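Local structure of uncharacterized protein (Legionella longbeachae NSW150, 4JZA) at residues G553-A558 with G618-E623; R372-H377 with I559-T564; T416-I421 with S549-K554; D523-E528 with Y625-I630. The protein is a bacterial phosphoinositide phosphatase that hydrolyses the 3-phosphate of phosphatidylinositol 3-phosphate and probably acts on lipids of the infected host cell. One frame throughout, in Å; residues are numbered along the deposited sequence.

Contact 1: G553-A558 with G618-E623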
loop_
_atom_site.group_PDB
_atom_site.type_symbol
_atom_site.label_atom_id
_atom_site.label_comp_id
_atom_site.label_asym_id
_atom_site.label_seq_id
_atom_site.Cartn_x
_atom_site.Cartn_y
_atom_site.Cartn_z
ATOM N N GLY A 553 11.780 -1.673 4.864
ATOM C CA GLY A 553 12.831 -2.508 4.334
ATOM C C GLY A 553 13.430 -1.999 3.040
ATOM O O GLY A 553 14.270 -2.659 2.457
ATOM N N LYS A 554 12.994 -0.838 2.571
ATOM C CA LYS A 554 13.567 -0.294 1.353
ATOM C C LYS A 554 14.387 0.966 1.536
ATOM O O LYS A 554 14.997 1.440 0.593
ATOM C CB LYS A 554 12.486 -0.056 0.303
ATOM C CG LYS A 554 11.147 0.353 0.863
ATOM C CD LYS A 554 10.217 0.786 -0.248
ATOM C CE LYS A 554 9.156 1.740 0.260
ATOM N NZ LYS A 554 9.639 3.140 0.301
ATOM N N ASP A 555 14.401 1.519 2.737
ATOM C CA ASP A 555 14.999 2.832 2.912
ATOM C C ASP A 555 16.252 2.880 3.769
ATOM O O ASP A 555 17.348 2.881 3.246
ATOM C CB ASP A 555 13.943 3.824 3.374
ATOM C CG ASP A 555 12.828 3.969 2.372
ATOM O OD1 ASP A 555 13.125 4.177 1.187
ATOM O OD2 ASP A 555 11.654 3.862 2.750
ATOM N N ARG A 556 16.095 2.891 5.079
ATOM C CA ARG A 556 17.249 2.900 5.949
ATOM C C ARG A 556 18.044 1.627 5.734
ATOM O O ARG A 556 19.264 1.634 5.755
ATOM C CB ARG A 556 16.834 3.068 7.399
ATOM C CG ARG A 556 16.645 4.518 7.781
ATOM C CD ARG A 556 16.445 4.695 9.269
ATOM N NE ARG A 556 17.687 4.516 9.997
ATOM C CZ ARG A 556 17.787 4.551 11.314
ATOM N NH1 ARG A 556 16.720 4.765 12.051
ATOM N NH2 ARG A 556 18.953 4.371 11.891
ATOM N N LYS A 557 17.329 0.536 5.527
ATOM C CA LYS A 557 17.932 -0.755 5.280
ATOM C C LYS A 557 18.759 -0.758 4.005
ATOM O O LYS A 557 19.810 -1.371 3.948
ATOM C CB LYS A 557 16.851 -1.823 5.201
ATOM C CG LYS A 557 17.384 -3.235 5.092
ATOM C CD LYS A 557 18.243 -3.582 6.285
ATOM C CE LYS A 557 18.909 -4.924 6.089
ATOM N NZ LYS A 557 19.934 -5.166 7.132
ATOM N N ALA A 558 18.268 -0.089 2.977
ATOM C CA ALA A 558 19.003 0.029 1.732
ATOM C C ALA A 558 20.298 0.782 1.955
ATOM O O ALA A 558 21.314 0.462 1.375
ATOM C CB ALA A 558 18.165 0.725 0.684
ATOM N N GLY A 618 13.435 5.273 -5.714
ATOM C CA GLY A 618 14.267 6.254 -5.007
ATOM C C GLY A 618 14.479 5.759 -3.594
ATOM O O GLY A 618 14.097 4.644 -3.312
ATOM N N ILE A 619 15.065 6.591 -2.730
ATOM C CA ILE A 619 15.315 6.300 -1.347
ATOM C C ILE A 619 14.756 7.430 -0.489
ATOM O O ILE A 619 14.892 8.593 -0.787
ATOM C CB ILE A 619 16.833 6.209 -1.091
ATOM C CG1 ILE A 619 17.477 5.073 -1.908
ATOM C CG2 ILE A 619 17.164 6.031 0.402
ATOM C CD1 ILE A 619 16.854 3.730 -1.645
ATOM N N LYS A 620 14.197 7.082 0.635
ATOM C CA LYS A 620 13.639 8.046 1.537
ATOM C C LYS A 620 14.708 8.877 2.197
ATOM O O LYS A 620 15.681 8.336 2.717
ATOM C CB LYS A 620 12.852 7.308 2.606
ATOM C CG LYS A 620 11.577 7.995 3.025
ATOM C CD LYS A 620 10.514 7.975 1.921
ATOM C CE LYS A 620 9.412 8.985 2.241
ATOM N NZ LYS A 620 9.824 10.421 2.356
ATOM N N THR A 621 14.543 10.195 2.132
ATOM C CA THR A 621 15.242 11.130 3.001
ATOM C C THR A 621 16.765 10.892 3.057
ATOM O O THR A 621 17.342 10.807 4.103
ATOM C CB THR A 621 14.481 11.063 4.358
ATOM O OG1 THR A 621 13.498 12.082 4.387
ATOM C CG2 THR A 621 15.250 11.339 5.435
ATOM N N PRO A 622 17.442 10.786 1.901
ATOM C CA PRO A 622 18.865 10.464 1.952
ATOM C C PRO A 622 19.722 11.473 2.705
ATOM O O PRO A 622 20.680 11.088 3.370
ATOM C CB PRO A 622 19.281 10.461 0.472
ATOM C CG PRO A 622 18.022 10.301 -0.299
ATOM C CD PRO A 622 16.996 11.001 0.513
ATOM N N GLU A 623 19.405 12.754 2.550
ATOM C CA GLU A 623 20.181 13.828 3.173
ATOM C C GLU A 623 20.040 13.802 4.702
ATOM O O GLU A 623 20.864 14.374 5.409
ATOM C CB GLU A 623 19.805 15.212 2.611
ATOM C CG GLU A 623 20.459 15.530 1.270
ATOM C CD GLU A 623 19.858 16.730 0.527
ATOM O OE1 GLU A 623 18.685 17.054 0.748
ATOM O OE2 GLU A 623 20.545 17.337 -0.326
#
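Asp555, near the end of the Cys550-to-Arg556 loop, turns one face of its carboxylate to Lys620. The spacing of that cysteine and arginine matches the CX5R signature, the P-loop of cysteine-dependent phosphatases, and helix 556-574 begins right behind it. Asp555 therefore occupies the N-cap position of this helix, yet its side chain makes no capping bond: one carboxylate oxygen turns to segment 618-623 and the other stays with its own loop. With CG anti to the carbonyl carbon (chi1 -61°), the carboxylate stands beside the backbone of Lys620. Asp555 OD1 accepts from Lys620 N at 3.1 Å, and the donor sits 60° out of the carboxylate plane. Lys620 CB lies over that same face, 3.4 Å from Asp555 OD1 and 3.7 Å from Asp555 OD2, so one residue supplies both a backbone donor and an aliphatic cover. The rest of the Lys620 chain bends away, and its ammonium is paired with Asp648 and Asp433.

The second carboxylate oxygen is held from within the loop. Lys554 NZ meets Asp555 OD2 at 3.3 Å in a salt bridge on the syn side, 19° out of the plane, and Ser552 OG adds a weak bond. The two oxygens thus have different partners, which would limit how the group can rotate.

Ile619 adds a methyl contact, apolar only toward Ala558. Its CG1 branch reaches the first turn of the helix; His606 of helix 604-612 touches Ile619, and Gln605 touches Ala558. Ile619 CD1 rests 3.7 Å from Lys554 O and 4.0 Å from Ala558 CB.

Contact 2: R372-H377 with I559-T564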
loop_
_atom_site.group_PDB
_atom_site.type_symbol
_atom_site.label_atom_id
_atom_site.label_comp_id
_atom_site.label_asym_id
_atom_site.label_seq_id
_atom_site.Cartn_x
_atom_site.Cartn_y
_atom_site.Cartn_z
ATOM N N ARG A 372 22.762 -11.736 3.122
ATOM C CA ARG A 372 22.256 -10.913 4.204
ATOM C C ARG A 372 20.783 -10.694 3.869
ATOM O O ARG A 372 20.434 -10.254 2.773
ATOM C CB ARG A 372 23.023 -9.595 4.317
ATOM C CG ARG A 372 24.468 -9.789 4.784
ATOM C CD ARG A 372 25.479 -9.186 3.823
ATOM N NE ARG A 372 25.393 -7.747 3.830
ATOM C CZ ARG A 372 25.795 -6.955 2.843
ATOM N NH1 ARG A 372 26.343 -7.439 1.741
ATOM N NH2 ARG A 372 25.656 -5.645 2.977
ATOM N N TYR A 373 19.919 -11.017 4.818
ATOM C CA TYR A 373 18.486 -11.058 4.581
ATOM C C TYR A 373 17.750 -9.799 5.017
ATOM O O TYR A 373 18.040 -9.222 6.046
ATOM C CB TYR A 373 17.885 -12.309 5.223
ATOM C CG TYR A 373 18.502 -13.589 4.709
ATOM C CD1 TYR A 373 19.709 -14.042 5.204
ATOM C CD2 TYR A 373 17.887 -14.332 3.722
ATOM C CE1 TYR A 373 20.280 -15.201 4.735
ATOM C CE2 TYR A 373 18.456 -15.494 3.251
ATOM C CZ TYR A 373 19.655 -15.919 3.761
ATOM O OH TYR A 373 20.232 -17.071 3.303
ATOM N N ARG A 374 16.810 -9.369 4.188
ATOM C CA ARG A 374 16.086 -8.129 4.396
ATOM C C ARG A 374 14.592 -8.343 4.253
ATOM O O ARG A 374 14.154 -9.189 3.498
ATOM C CB ARG A 374 16.537 -7.104 3.363
ATOM C CG ARG A 374 16.597 -7.665 1.957
ATOM C CD ARG A 374 17.192 -6.682 0.981
ATOM N NE ARG A 374 16.702 -5.336 1.210
ATOM C CZ ARG A 374 16.926 -4.320 0.395
ATOM N NH1 ARG A 374 17.624 -4.500 -0.705
ATOM N NH2 ARG A 374 16.454 -3.128 0.679
ATOM N N SER A 375 13.812 -7.574 4.993
ATOM C CA SER A 375 12.364 -7.609 4.902
ATOM C C SER A 375 11.778 -6.332 5.480
ATOM O O SER A 375 12.484 -5.535 6.063
ATOM C CB SER A 375 11.794 -8.836 5.613
ATOM O OG SER A 375 11.524 -8.570 6.973
ATOM N N SER A 376 10.484 -6.136 5.295
ATOM C CA SER A 376 9.749 -5.125 6.028
ATOM C C SER A 376 9.665 -5.564 7.481
ATOM O O SER A 376 9.727 -6.743 7.782
ATOM C CB SER A 376 8.352 -4.956 5.455
ATOM O OG SER A 376 8.408 -4.456 4.143
ATOM N N HIS A 377 9.541 -4.607 8.382
ATOM C CA HIS A 377 9.564 -4.884 9.799
ATOM C C HIS A 377 8.677 -6.084 10.073
ATOM O O HIS A 377 7.687 -6.208 9.465
ATOM C CB HIS A 377 9.067 -3.667 10.601
ATOM C CG HIS A 377 9.536 -3.673 12.023
ATOM N ND1 HIS A 377 8.822 -4.267 13.032
ATOM C CD2 HIS A 377 10.678 -3.225 12.586
ATOM C CE1 HIS A 377 9.486 -4.151 14.163
ATOM N NE2 HIS A 377 10.612 -3.509 13.922
ATOM N N ILE A 559 20.242 1.814 2.780
ATOM C CA ILE A 559 21.423 2.588 3.115
ATOM C C ILE A 559 22.471 1.772 3.871
ATOM O O ILE A 559 23.658 1.916 3.627
ATOM C CB ILE A 559 21.040 3.889 3.844
ATOM C CG1 ILE A 559 20.423 4.865 2.855
ATOM C CG2 ILE A 559 22.243 4.547 4.489
ATOM C CD1 ILE A 559 19.531 5.891 3.500
ATOM N N GLU A 560 22.029 0.923 4.789
ATOM C CA GLU A 560 22.942 0.064 5.518
ATOM C C GLU A 560 23.643 -0.898 4.584
ATOM O O GLU A 560 24.832 -1.140 4.708
ATOM C CB GLU A 560 22.194 -0.740 6.573
ATOM C CG GLU A 560 23.082 -1.704 7.346
ATOM C CD GLU A 560 23.068 -3.120 6.800
ATOM O OE1 GLU A 560 21.981 -3.651 6.536
ATOM O OE2 GLU A 560 24.146 -3.717 6.648
ATOM N N LEU A 561 22.889 -1.452 3.648
ATOM C CA LEU A 561 23.428 -2.405 2.695
ATOM C C LEU A 561 24.479 -1.797 1.795
ATOM O O LEU A 561 25.479 -2.420 1.500
ATOM C CB LEU A 561 22.314 -3.004 1.849
ATOM C CG LEU A 561 21.340 -3.897 2.602
ATOM C CD1 LEU A 561 20.326 -4.473 1.641
ATOM C CD2 LEU A 561 22.077 -5.001 3.325
ATOM N N ILE A 562 24.238 -0.577 1.352
ATOM C CA ILE A 562 25.205 0.139 0.546
ATOM C C ILE A 562 26.461 0.391 1.403
ATOM O O ILE A 562 27.612 0.162 0.944
ATOM C CB ILE A 562 24.578 1.471 0.091
ATOM C CG1 ILE A 562 23.686 1.248 -1.139
ATOM C CG2 ILE A 562 25.620 2.512 -0.223
ATOM C CD1 ILE A 562 22.672 2.339 -1.298
ATOM N N HIS A 563 26.244 0.852 2.644
ATOM C CA HIS A 563 27.351 1.239 3.496
ATOM C C HIS A 563 28.180 0.011 3.819
ATOM O O HIS A 563 29.416 0.026 3.683
ATOM C CB HIS A 563 26.851 1.901 4.750
ATOM C CG HIS A 563 27.904 2.609 5.539
ATOM N ND1 HIS A 563 28.534 2.028 6.618
ATOM C CD2 HIS A 563 28.359 3.882 5.479
ATOM C CE1 HIS A 563 29.368 2.897 7.155
ATOM N NE2 HIS A 563 29.298 4.022 6.473
ATOM N N THR A 564 27.516 -1.069 4.187
ATOM C CA THR A 564 28.234 -2.277 4.503
ATOM C C THR A 564 28.873 -2.814 3.229
ATOM O O THR A 564 30.057 -3.114 3.207
ATOM C CB THR A 564 27.308 -3.274 5.207
ATOM O OG1 THR A 564 26.821 -2.691 6.424
ATOM C CG2 THR A 564 28.014 -4.550 5.542
HETATM O O HOH W 1 24.441 -6.037 5.800
#
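This is a helix-on-sheet contact in which Arg372 and Arg374, on one face of strand 365-374, meet Leu561 and Thr564 of helix 556-574. The strand is the parallel neighbour of strand 545-549, which leads through a loop into this helix; the helix returns nearly antiparallel to strand 365-374, at 164° between segment axes 11.2 Å apart.

Leu561 points at the strand and divides its two methyls between the arginines. Leu561 CD1 lies 3.4 Å above one face of the Arg374 guanidinium, displaced toward the rim, while Leu561 CD2 approaches Arg372 NH2 at 3.7 Å. Arg374 reaches this place by folding at chi3 (-42°), which lays its flat end across the leucine.

The Arg372 guanidinium has Leu561 O and water 1 at its edge. Leu561 O lies 3.6 Å from Arg372 NH2, without a hydrogen bond; Thr564 CB is 3.7 Å from Arg372 NH2. Water 1 accepts from Arg372 NE at 2.8 Å and donates to Glu560 OE2, bridging charges that do not touch directly.

The charges fall into two sets. Arg374 pairs with Asp164 and also bonds Gly553 O; Arg372 pairs with Asp565 and, through water 1, with Glu560, itself bound to Lys557. These acidic partners would probably offset the cost of burying two positive charges, while the leucine side chain adds van der Waals contact with both guanidinium groups.

Contact 3: T416-I421 with S549-K554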
loop_
_atom_site.group_PDB
_atom_site.type_symbol
_atom_site.label_atom_id
_atom_site.label_comp_id
_atom_site.label_asym_id
_atom_site.label_seq_id
_atom_site.Cartn_x
_atom_site.Cartn_y
_atom_site.Cartn_z
ATOM N N THR A 416 17.177 -3.761 13.637
ATOM C CA THR A 416 16.123 -2.890 13.166
ATOM C C THR A 416 16.577 -1.448 13.127
ATOM O O THR A 416 17.222 -0.960 14.043
ATOM C CB THR A 416 14.865 -2.988 14.039
ATOM O OG1 THR A 416 15.152 -2.499 15.347
ATOM C CG2 THR A 416 14.397 -4.413 14.130
ATOM N N LEU A 417 16.221 -0.768 12.050
ATOM C CA LEU A 417 16.554 0.630 11.891
ATOM C C LEU A 417 15.296 1.472 11.968
ATOM O O LEU A 417 14.829 1.978 10.968
ATOM C CB LEU A 417 17.257 0.843 10.557
ATOM C CG LEU A 417 18.511 -0.010 10.387
ATOM C CD1 LEU A 417 19.090 0.103 8.992
ATOM C CD2 LEU A 417 19.550 0.344 11.435
ATOM N N ILE A 418 14.748 1.610 13.166
ATOM C CA ILE A 418 13.540 2.393 13.359
ATOM C C ILE A 418 13.670 3.324 14.553
ATOM O O ILE A 418 14.551 3.161 15.377
ATOM C CB ILE A 418 12.296 1.501 13.504
ATOM C CG1 ILE A 418 12.234 0.867 14.885
ATOM C CG2 ILE A 418 12.280 0.435 12.429
ATOM C CD1 ILE A 418 11.079 -0.083 15.045
ATOM N N SER A 419 12.789 4.310 14.628
ATOM C CA SER A 419 12.889 5.345 15.642
ATOM C C SER A 419 11.610 5.559 16.428
ATOM O O SER A 419 10.802 6.411 16.090
ATOM C CB SER A 419 13.313 6.656 14.997
ATOM O OG SER A 419 14.407 6.449 14.140
ATOM N N PRO A 420 11.445 4.782 17.488
ATOM C CA PRO A 420 10.310 4.913 18.408
ATOM C C PRO A 420 10.248 6.308 18.962
ATOM O O PRO A 420 11.286 6.844 19.313
ATOM C CB PRO A 420 10.654 3.953 19.541
ATOM C CG PRO A 420 11.614 3.005 18.936
ATOM C CD PRO A 420 12.397 3.767 17.930
ATOM N N ILE A 421 9.058 6.895 19.016
ATOM C CA ILE A 421 8.850 8.250 19.545
ATOM C C ILE A 421 7.497 8.255 20.222
ATOM O O ILE A 421 6.521 7.873 19.583
ATOM C CB ILE A 421 8.940 9.299 18.405
ATOM C CG1 ILE A 421 8.782 10.715 18.944
ATOM C CG2 ILE A 421 7.923 9.062 17.277
ATOM C CD1 ILE A 421 10.108 11.383 19.218
ATOM N N SER A 549 15.825 -4.975 9.249
ATOM C CA SER A 549 14.807 -4.220 8.570
ATOM C C SER A 549 14.804 -2.794 9.061
ATOM O O SER A 549 15.300 -2.498 10.143
ATOM C CB SER A 549 13.457 -4.817 8.848
ATOM O OG SER A 549 13.126 -4.589 10.191
ATOM N N CYS A 550 14.259 -1.916 8.230
ATOM C CA CYS A 550 13.735 -0.645 8.666
ATOM C C CYS A 550 12.224 -0.839 8.620
ATOM O O CYS A 550 11.792 -1.956 8.549
ATOM C CB CYS A 550 14.193 0.446 7.732
ATOM S SG CYS A 550 13.851 0.147 5.986
ATOM N N VAL A 551 11.410 0.201 8.685
ATOM C CA VAL A 551 9.964 -0.033 8.729
ATOM C C VAL A 551 9.487 -0.730 7.441
ATOM O O VAL A 551 8.684 -1.648 7.485
ATOM C CB VAL A 551 9.156 1.288 8.931
ATOM C CG1 VAL A 551 7.669 1.045 8.773
ATOM C CG2 VAL A 551 9.424 1.893 10.308
ATOM N N SER A 552 9.942 -0.246 6.297
ATOM C CA SER A 552 9.526 -0.781 5.016
ATOM C C SER A 552 10.543 -1.741 4.402
ATOM O O SER A 552 10.220 -2.462 3.471
ATOM C CB SER A 552 9.398 0.352 4.035
ATOM O OG SER A 552 10.684 0.904 3.778
ATOM N N GLY A 553 11.780 -1.673 4.864
ATOM C CA GLY A 553 12.831 -2.508 4.334
ATOM C C GLY A 553 13.430 -1.999 3.040
ATOM O O GLY A 553 14.270 -2.659 2.457
ATOM N N LYS A 554 12.994 -0.838 2.571
ATOM C CA LYS A 554 13.567 -0.294 1.353
ATOM C C LYS A 554 14.387 0.966 1.536
ATOM O O LYS A 554 14.997 1.440 0.593
ATOM C CB LYS A 554 12.486 -0.056 0.303
ATOM C CG LYS A 554 11.147 0.353 0.863
ATOM C CD LYS A 554 10.217 0.786 -0.248
ATOM C CE LYS A 554 9.156 1.740 0.260
ATOM N NZ LYS A 554 9.639 3.140 0.301
HETATM O O HOH W 2 12.698 2.771 9.260
#
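Leu417 and Val551 face each other through a water: two parallel strand ends pair at Thr416 and Ser549, and water 2 stands where the next bond of the ladder, from Val551 N to Leu417 O, would be. It donates to Leu417 O at 2.8 Å and accepts from Val551 N at 2.9 Å, spanning two backbone atoms that are themselves 4.5 Å apart. Just before it, Leu417 N is hydrogen-bonded to Ser549 O at 2.7 Å, in the carbonyl plane and with an N-H...O angle of 158°. The same oxygen receives a CA-H...O contact from Thr416 CA at 3.2 Å.

Strands 412-416 and 545-549 are interior neighbours in the mixed sheet, and the second runs into the Cys550-to-Arg556 loop whose spacing fits the CX5R P-loop of cysteine-dependent phosphatases. Cys550 CB lies beside Leu417 O at 3.6 Å.

Further along, Ile418 and Val551 cross at about a right angle, Ile418 CG2 meeting Val551 CG2 at 3.8 Å. Ile418 CG1 stands between the backbone N and the carbonyl carbon (chi1 76°), which turns CG2 to Val551. Asp441 of helix 441-454 touches both residues. Beyond Val551 the loop tightens in an ST turn, Ser552 OG accepting from Lys554 N at 3.1 Å.

Contact 4: D523-E528 with Y625-I630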
loop_
_atom_site.group_PDB
_atom_site.type_symbol
_atom_site.label_atom_id
_atom_site.label_comp_id
_atom_site.label_asym_id
_atom_site.label_seq_id
_atom_site.Cartn_x
_atom_site.Cartn_y
_atom_site.Cartn_z
ATOM N N ASP A 523 29.423 13.779 13.401
ATOM C CA ASP A 523 28.683 13.100 12.324
ATOM C C ASP A 523 27.832 11.957 12.866
ATOM O O ASP A 523 28.182 10.822 12.720
ATOM C CB ASP A 523 29.676 12.601 11.254
ATOM C CG ASP A 523 29.013 11.834 10.103
ATOM O OD1 ASP A 523 27.785 12.001 9.860
ATOM O OD2 ASP A 523 29.763 11.062 9.435
ATOM N N TYR A 524 26.703 12.276 13.488
ATOM C CA TYR A 524 25.860 11.268 14.139
ATOM C C TYR A 524 25.276 10.292 13.130
ATOM O O TYR A 524 25.060 9.144 13.455
ATOM C CB TYR A 524 24.688 11.910 14.882
ATOM C CG TYR A 524 25.033 12.559 16.178
ATOM C CD1 TYR A 524 25.220 11.803 17.328
ATOM C CD2 TYR A 524 25.156 13.923 16.265
ATOM C CE1 TYR A 524 25.543 12.393 18.525
ATOM C CE2 TYR A 524 25.491 14.521 17.453
ATOM C CZ TYR A 524 25.669 13.755 18.577
ATOM O OH TYR A 524 26.012 14.386 19.745
ATOM N N ALA A 525 24.977 10.777 11.933
ATOM C CA ALA A 525 24.456 9.924 10.886
ATOM C C ALA A 525 25.497 8.864 10.560
ATOM O O ALA A 525 25.198 7.678 10.487
ATOM C CB ALA A 525 24.093 10.736 9.638
ATOM N N GLY A 526 26.724 9.286 10.375
ATOM C CA GLY A 526 27.775 8.342 10.065
ATOM C C GLY A 526 28.039 7.366 11.178
ATOM O O GLY A 526 28.355 6.176 10.934
ATOM N N ARG A 527 27.910 7.850 12.400
ATOM C CA ARG A 527 28.156 6.988 13.523
ATOM C C ARG A 527 27.170 5.837 13.439
ATOM O O ARG A 527 27.574 4.660 13.582
ATOM C CB ARG A 527 28.023 7.722 14.839
ATOM C CG ARG A 527 28.055 6.808 16.062
ATOM C CD ARG A 527 28.301 7.611 17.337
ATOM N NE ARG A 527 28.100 6.805 18.529
ATOM C CZ ARG A 527 26.922 6.515 19.071
ATOM N NH1 ARG A 527 25.791 6.972 18.543
ATOM N NH2 ARG A 527 26.877 5.749 20.161
ATOM N N GLU A 528 25.894 6.162 13.170
ATOM C CA GLU A 528 24.865 5.135 13.021
ATOM C C GLU A 528 25.139 4.081 11.939
ATOM O O GLU A 528 24.820 2.918 12.121
ATOM C CB GLU A 528 23.507 5.774 12.746
ATOM C CG GLU A 528 22.991 6.592 13.903
ATOM C CD GLU A 528 22.802 5.823 15.198
ATOM O OE1 GLU A 528 22.418 4.675 15.192
ATOM O OE2 GLU A 528 22.989 6.373 16.265
ATOM N N TYR A 625 19.918 10.716 6.428
ATOM C CA TYR A 625 20.575 9.451 6.850
ATOM C C TYR A 625 22.055 9.356 6.427
ATOM O O TYR A 625 22.850 8.547 7.006
ATOM C CB TYR A 625 19.800 8.237 6.295
ATOM C CG TYR A 625 18.430 8.121 6.870
ATOM C CD1 TYR A 625 18.259 7.946 8.234
ATOM C CD2 TYR A 625 17.273 8.224 6.075
ATOM C CE1 TYR A 625 17.001 7.880 8.804
ATOM C CE2 TYR A 625 15.991 8.125 6.634
ATOM C CZ TYR A 625 15.863 7.963 8.021
ATOM O OH TYR A 625 14.638 7.864 8.680
ATOM N N LEU A 626 22.417 10.134 5.397
ATOM C CA LEU A 626 23.768 10.098 4.860
ATOM C C LEU A 626 24.538 11.156 5.555
ATOM O O LEU A 626 24.010 12.191 5.872
ATOM C CB LEU A 626 23.790 10.379 3.357
ATOM C CG LEU A 626 23.246 9.317 2.386
ATOM C CD1 LEU A 626 23.186 9.847 0.958
ATOM C CD2 LEU A 626 24.113 8.073 2.429
ATOM N N PRO A 627 25.800 10.914 5.794
ATOM C CA PRO A 627 26.774 11.903 6.242
ATOM C C PRO A 627 26.994 13.021 5.219
ATOM O O PRO A 627 26.874 12.792 4.024
ATOM C CB PRO A 627 28.048 11.070 6.360
ATOM C CG PRO A 627 27.577 9.677 6.681
ATOM C CD PRO A 627 26.293 9.529 5.931
ATOM N N GLU A 628 27.358 14.210 5.671
ATOM C CA GLU A 628 27.449 15.345 4.766
ATOM C C GLU A 628 28.380 15.122 3.569
ATOM O O GLU A 628 28.037 15.495 2.452
ATOM C CB GLU A 628 27.773 16.659 5.511
ATOM C CG GLU A 628 26.546 17.538 5.737
ATOM C CD GLU A 628 25.833 17.835 4.409
ATOM O OE1 GLU A 628 26.500 18.483 3.543
ATOM O OE2 GLU A 628 24.645 17.383 4.213
ATOM N N ASP A 629 29.546 14.521 3.772
ATOM C CA ASP A 629 30.514 14.421 2.670
ATOM C C ASP A 629 30.101 13.454 1.565
ATOM O O ASP A 629 30.407 13.690 0.393
ATOM C CB ASP A 629 31.947 14.143 3.138
ATOM C CG ASP A 629 32.069 12.971 4.132
ATOM O OD1 ASP A 629 30.999 12.445 4.503
ATOM O OD2 ASP A 629 33.232 12.604 4.545
ATOM N N ILE A 630 29.359 12.411 1.919
ATOM C CA ILE A 630 28.801 11.479 0.923
ATOM C C ILE A 630 27.658 12.108 0.123
ATOM O O ILE A 630 27.588 12.036 -1.100
ATOM C CB ILE A 630 28.273 10.211 1.601
ATOM C CG1 ILE A 630 29.440 9.452 2.259
ATOM C CG2 ILE A 630 27.588 9.307 0.590
ATOM C CD1 ILE A 630 29.031 8.377 3.247
HETATM O O HOH W 3 22.336 7.334 9.378
#
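Pro627 sets its CB and CG against Asp523 and Gly526. Pro627 CB lies across the end of the carboxylate, 3.5 Å from Asp523 OD2 and 3.6 Å from Asp523 OD1, while Pro627 CG rests on the bare backbone of the glycine, 3.6 Å from Gly526 CA. Beside it, Ala525 points its methyl at the chain just ahead of the proline: Ala525 CB is 3.6 Å from Tyr625 O and 4.0 Å from Leu626 O. No direct hydrogen bond joins the segments. Water 3 does so instead, donating to Ala525 O at 3.1 Å and to Tyr625 O at 2.7 Å.

The carboxylate is set by its own helix. Asp523 is the N-cap of helix 524-542, and its OD1 accepts from Gly526 N at 3.0 Å with an N-H...O angle of 155°, the donor standing 62° out of the carboxylate plane. Holding CG anti to the backbone N (chi1 178°) brings the group back over the first turn, where it both caps the helix and borders the proline. On the other side, helix 622-625 ends, Leu626 leaves helical geometry, and Pro627 takes the N-cap position of helix 628-637; the contact thus fits a helix start against the turn between two consecutive helices.

Farther out, Arg589 of helix 587-602 touches Pro627 and forms a salt bridge with Asp629, which may temper the proximity of Asp629 to Asp523. The Tyr625 side chain lies on Arg556 and Ile559 of helix 556-574.

All four contacts are largely buried, but contact 4 lies farthest out, its centre about 30 Å from the chain's centre, against about 21 Å for contact 2 and about 17 Å for contacts 1 and 3. Contacts 1 and 3 share Gly553 and Lys554, and contacts 1 and 2 both use helix 556-574. Ser376 OG and Ser552 O, 2.8 Å apart in a probable hydrogen bond, join contacts 2 and 3. Chemistry follows position: contact 3 continues sheet pairing through backbone and water, contact 2 sets charged side chains between sheet and helix, contact 1 mixes a carboxylate with a methyl contact, and contact 4 sets a proline against a capping aspartate, a glycine and an alanine, with a water bridge.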